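Long-range contact in pectate lyase (PDB 5GT5), which cleaves polygalacturonate by beta-elimination and probably also partly methylated pectins, with calcium as likely cofactor and a probable endo mode of action: residues A[219-231]-A[308-320]. The protein carries 1 engineered substitution. Numbering follows the deposited sequence.
Sequences PMYNYLRSSAVGL and MAAAIASKGYKFG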
loop_
_atom_site.group_PDB
_atom_site.type_symbol
_atom_site.label_atom_id
_atom_site.label_comp_id
_atom_site.label_asym_id
_atom_site.label_seq_id
_atom_site.Cartn_x
_atom_site.Cartn_y
_atom_site.Cartn_z
ATOM N N PRO A 219 -16.331 0.188 44.667
ATOM C CA PRO A 219 -15.320 0.064 45.736
ATOM C C PRO A 219 -14.066 0.935 45.572
ATOM O O PRO A 219 -13.596 1.506 46.571
ATOM C CB PRO A 219 -14.946 -1.416 45.708
ATOM C CG PRO A 219 -16.087 -2.099 44.991
ATOM C CD PRO A 219 -16.727 -1.107 44.084
ATOM N N MET A 220 -13.535 1.059 44.356
ATOM C CA MET A 220 -12.376 1.921 44.169
ATOM C C MET A 220 -12.710 3.385 44.424
ATOM O O MET A 220 -11.988 4.060 45.150
ATOM C CB MET A 220 -11.818 1.750 42.752
ATOM C CG MET A 220 -10.619 2.644 42.502
ATOM S SD MET A 220 -10.059 2.300 40.835
ATOM C CE MET A 220 -8.903 3.617 40.624
ATOM N N TYR A 221 -13.776 3.869 43.796
ATOM C CA TYR A 221 -14.220 5.232 44.028
ATOM C C TYR A 221 -14.451 5.485 45.518
ATOM O O TYR A 221 -13.980 6.501 46.094
ATOM C CB TYR A 221 -15.490 5.514 43.211
ATOM C CG TYR A 221 -15.971 6.935 43.409
ATOM C CD1 TYR A 221 -15.374 7.986 42.740
ATOM C CD2 TYR A 221 -16.998 7.227 44.316
ATOM C CE1 TYR A 221 -15.772 9.300 42.947
ATOM C CE2 TYR A 221 -17.422 8.526 44.509
ATOM C CZ TYR A 221 -16.819 9.561 43.817
ATOM O OH TYR A 221 -17.193 10.867 44.023
ATOM N N ASN A 222 -15.135 4.539 46.158
ATOM C CA ASN A 222 -15.402 4.646 47.596
ATOM C C ASN A 222 -14.109 4.739 48.409
ATOM O O ASN A 222 -13.958 5.597 49.283
ATOM C CB ASN A 222 -16.274 3.464 48.043
ATOM C CG ASN A 222 -16.823 3.625 49.449
ATOM O OD1 ASN A 222 -17.338 4.680 49.823
ATOM N ND2 ASN A 222 -16.698 2.569 50.245
ATOM N N TYR A 223 -13.130 3.910 48.074
ATOM C CA TYR A 223 -11.851 3.954 48.754
ATOM C C TYR A 223 -11.144 5.303 48.566
ATOM O O TYR A 223 -10.598 5.872 49.506
ATOM C CB TYR A 223 -10.973 2.818 48.250
ATOM C CG TYR A 223 -9.643 2.768 48.927
ATOM C CD1 TYR A 223 -9.528 2.348 50.244
ATOM C CD2 TYR A 223 -8.484 3.175 48.262
ATOM C CE1 TYR A 223 -8.284 2.310 50.868
ATOM C CE2 TYR A 223 -7.233 3.143 48.881
ATOM C CZ TYR A 223 -7.151 2.742 50.187
ATOM O OH TYR A 223 -5.904 2.724 50.799
ATOM N N LEU A 224 -11.130 5.804 47.333
ATOM C CA LEU A 224 -10.498 7.087 47.055
ATOM C C LEU A 224 -11.125 8.232 47.849
ATOM O O LEU A 224 -10.419 9.152 48.277
ATOM C CB LEU A 224 -10.559 7.398 45.568
ATOM C CG LEU A 224 -9.831 6.415 44.658
ATOM C CD1 LEU A 224 -10.184 6.765 43.204
ATOM C CD2 LEU A 224 -8.305 6.484 44.918
ATOM N N ARG A 225 -12.451 8.201 48.006
ATOM C CA ARG A 225 -13.178 9.220 48.784
ATOM C C ARG A 225 -13.061 9.030 50.292
ATOM O O ARG A 225 -13.349 9.950 51.057
ATOM C CB ARG A 225 -14.662 9.177 48.413
ATOM C CG ARG A 225 -14.975 9.611 46.976
ATOM C CD ARG A 225 -14.948 11.127 46.789
ATOM N NE ARG A 225 -16.121 11.713 47.479
ATOM C CZ ARG A 225 -16.041 12.383 48.636
ATOM N NH1 ARG A 225 -14.866 12.639 49.218
ATOM N NH2 ARG A 225 -17.160 12.831 49.208
ATOM N N SER A 226 -12.661 7.829 50.704
ATOM C CA SER A 226 -12.632 7.471 52.122
ATOM C C SER A 226 -11.474 8.123 52.853
ATOM O O SER A 226 -10.573 8.717 52.264
ATOM C CB SER A 226 -12.503 5.951 52.290
ATOM O OG SER A 226 -11.148 5.535 52.159
ATOM N N SER A 227 -11.516 8.032 54.185
ATOM C CA SER A 227 -10.451 8.577 55.001
ATOM C C SER A 227 -9.099 7.901 54.809
ATOM O O SER A 227 -8.100 8.400 55.310
ATOM C CB SER A 227 -10.852 8.481 56.485
ATOM O OG SER A 227 -10.966 7.126 56.882
ATOM N N ALA A 228 -9.042 6.785 54.074
ATOM C CA ALA A 228 -7.743 6.198 53.766
ATOM C C ALA A 228 -6.963 7.056 52.770
ATOM O O ALA A 228 -5.724 7.018 52.730
ATOM C CB ALA A 228 -7.922 4.778 53.206
ATOM N N VAL A 229 -7.697 7.802 51.938
ATOM C CA VAL A 229 -7.078 8.594 50.895
ATOM C C VAL A 229 -7.449 10.069 50.982
ATOM O O VAL A 229 -6.567 10.919 50.930
ATOM C CB VAL A 229 -7.420 8.037 49.486
ATOM C CG1 VAL A 229 -6.763 8.859 48.378
ATOM C CG2 VAL A 229 -6.988 6.592 49.382
ATOM N N GLY A 230 -8.735 10.384 51.080
ATOM C CA GLY A 230 -9.143 11.769 51.313
ATOM C C GLY A 230 -9.331 12.624 50.078
ATOM O O GLY A 230 -9.304 13.855 50.165
ATOM N N LEU A 231 -9.507 11.992 48.918
ATOM C CA LEU A 231 -9.820 12.777 47.719
ATOM C C LEU A 231 -11.251 13.249 47.746
ATOM O O LEU A 231 -12.160 12.502 48.101
ATOM C CB LEU A 231 -9.621 11.921 46.471
ATOM C CG LEU A 231 -8.143 11.707 46.131
ATOM C CD1 LEU A 231 -7.985 10.456 45.220
ATOM C CD2 LEU A 231 -7.507 12.930 45.456
ATOM N N MET A 308 -1.000 10.485 50.001
ATOM C CA MET A 308 -2.189 10.027 49.302
ATOM C C MET A 308 -1.871 8.988 48.229
ATOM O O MET A 308 -2.550 7.952 48.126
ATOM C CB MET A 308 -2.918 11.227 48.700
ATOM C CG MET A 308 -3.482 12.157 49.777
ATOM S SD MET A 308 -3.989 13.728 49.068
ATOM C CE MET A 308 -5.507 13.242 48.252
ATOM N N ALA A 309 -0.834 9.260 47.453
ATOM C CA ALA A 309 -0.421 8.317 46.425
ATOM C C ALA A 309 -0.049 6.957 46.997
ATOM O O ALA A 309 -0.404 5.918 46.445
ATOM C CB ALA A 309 0.727 8.908 45.623
ATOM N N ALA A 310 0.659 6.956 48.132
ATOM C CA ALA A 310 1.040 5.704 48.765
ATOM C C ALA A 310 -0.173 4.913 49.238
ATOM O O ALA A 310 -0.237 3.680 49.072
ATOM C CB ALA A 310 2.001 5.971 49.935
ATOM N N ALA A 311 -1.175 5.618 49.766
ATOM C CA ALA A 311 -2.397 4.953 50.185
ATOM C C ALA A 311 -3.175 4.349 48.991
ATOM O O ALA A 311 -3.719 3.245 49.092
ATOM C CB ALA A 311 -3.266 5.903 50.976
ATOM N N ILE A 312 -3.176 5.041 47.848
ATOM C CA ILE A 312 -3.843 4.517 46.647
ATOM C C ILE A 312 -3.164 3.228 46.157
ATOM O O ILE A 312 -3.825 2.199 45.966
ATOM C CB ILE A 312 -3.827 5.587 45.555
ATOM C CG1 ILE A 312 -4.716 6.771 45.975
ATOM C CG2 ILE A 312 -4.269 5.017 44.201
ATOM C CD1 ILE A 312 -4.578 8.002 45.053
ATOM N N ALA A 313 -1.846 3.289 46.043
ATOM C CA ALA A 313 -1.082 2.158 45.537
ATOM C C ALA A 313 -1.082 0.995 46.519
ATOM O O ALA A 313 -1.051 -0.164 46.114
ATOM C CB ALA A 313 0.319 2.577 45.195
ATOM N N SER A 314 -1.162 1.281 47.809
ATOM C CA SER A 314 -1.084 0.198 48.805
ATOM C C SER A 314 -2.267 -0.759 48.704
ATOM O O SER A 314 -2.210 -1.915 49.140
ATOM C CB SER A 314 -1.057 0.779 50.217
ATOM O OG SER A 314 -2.358 1.200 50.604
ATOM N N LYS A 315 -3.373 -0.279 48.153
ATOM C CA LYS A 315 -4.538 -1.131 47.976
ATOM C C LYS A 315 -4.625 -1.741 46.571
ATOM O O LYS A 315 -5.610 -2.417 46.221
ATOM C CB LYS A 315 -5.831 -0.375 48.314
ATOM C CG LYS A 315 -6.117 -0.316 49.778
ATOM C CD LYS A 315 -6.437 -1.681 50.362
ATOM C CE LYS A 315 -6.814 -1.541 51.840
ATOM N NZ LYS A 315 -7.661 -2.676 52.285
ATOM N N GLY A 316 -3.601 -1.499 45.756
ATOM C CA GLY A 316 -3.540 -2.067 44.424
ATOM C C GLY A 316 -4.275 -1.283 43.360
ATOM O O GLY A 316 -4.516 -1.798 42.267
ATOM N N TYR A 317 -4.624 -0.042 43.663
ATOM C CA TYR A 317 -5.324 0.798 42.683
ATOM C C TYR A 317 -4.342 1.643 41.890
ATOM O O TYR A 317 -3.311 2.077 42.408
ATOM C CB TYR A 317 -6.309 1.714 43.380
ATOM C CG TYR A 317 -7.449 0.994 44.040
ATOM C CD1 TYR A 317 -8.281 0.149 43.306
ATOM C CD2 TYR A 317 -7.727 1.170 45.404
ATOM C CE1 TYR A 317 -9.345 -0.521 43.907
ATOM C CE2 TYR A 317 -8.787 0.502 46.011
ATOM C CZ TYR A 317 -9.604 -0.327 45.261
ATOM O OH TYR A 317 -10.671 -0.988 45.830
ATOM N N LYS A 318 -4.658 1.868 40.619
ATOM C CA LYS A 318 -3.961 2.837 39.793
ATOM C C LYS A 318 -4.864 4.053 39.646
ATOM O O LYS A 318 -5.934 3.972 39.045
ATOM C CB LYS A 318 -3.657 2.246 38.415
ATOM C CG LYS A 318 -3.031 3.201 37.434
ATOM C CD LYS A 318 -2.779 2.477 36.102
ATOM C CE LYS A 318 -2.702 3.434 34.900
ATOM N NZ LYS A 318 -4.042 3.521 34.169
ATOM N N PHE A 319 -4.439 5.175 40.199
ATOM C CA PHE A 319 -5.173 6.435 40.096
ATOM C C PHE A 319 -4.236 7.596 40.250
ATOM O O PHE A 319 -3.748 7.879 41.354
ATOM C CB PHE A 319 -6.289 6.526 41.131
ATOM C CG PHE A 319 -7.210 7.686 40.891
ATOM C CD1 PHE A 319 -8.111 7.658 39.830
ATOM C CD2 PHE A 319 -7.139 8.831 41.672
ATOM C CE1 PHE A 319 -8.946 8.746 39.577
ATOM C CE2 PHE A 319 -7.943 9.915 41.407
ATOM C CZ PHE A 319 -8.865 9.862 40.360
ATOM N N GLY A 320 -4.001 8.311 39.161
ATOM C CA GLY A 320 -3.040 9.391 39.160
ATOM C C GLY A 320 -2.797 9.944 37.768
ATOM O O GLY A 320 -3.609 9.720 36.857
#
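Y223 reaches from helix 219-225 to the C-terminal turn of the helix ending at S314, joining two roughly antiparallel helices (152°) in excursions from the parallel beta-helix of this polysaccharide lyase family 1 enzyme. The pair illustrates how a carbonyl in the last turn of a helix can be taken up by side-chain hydroxyls. Y223 OH donates to A311 O at 2.8 Å, with the carbonyl oxygen in the plane of the phenol ring but the hydroxyl well above the carbonyl plane; S314 OG bonds the same oxygen from the opposite face. K315 CB packs off-centre over the Y223 ring, and G316 then turns the chain in a Schellman motif that brings Y317 back against helix 219-225. The two tyrosine rings meet obliquely, planes at 42°, with Y223 CD2 at the Y317 ring edge. M220 covers one Y317 face: with CG anti to the backbone N (chi1 179°) and the chain extended, CG lies 3.8 Å from the Y317 centroid, SD makes an oblique Met-aromatic contact, and CE runs on to F319 CB. Deeper, L224 CD2 and V229 CG1 both press on I312 CG1, and L231 CD1 leans on F319, whose ring also touches helix 233-241. K318 NZ bonds G144 O, and the K318 side chain comes within about 8 Å of that of R276, the probable catalytic arginine. L224 CD1 sits over the centre of the F319 ring, 3.9 Å from its centroid.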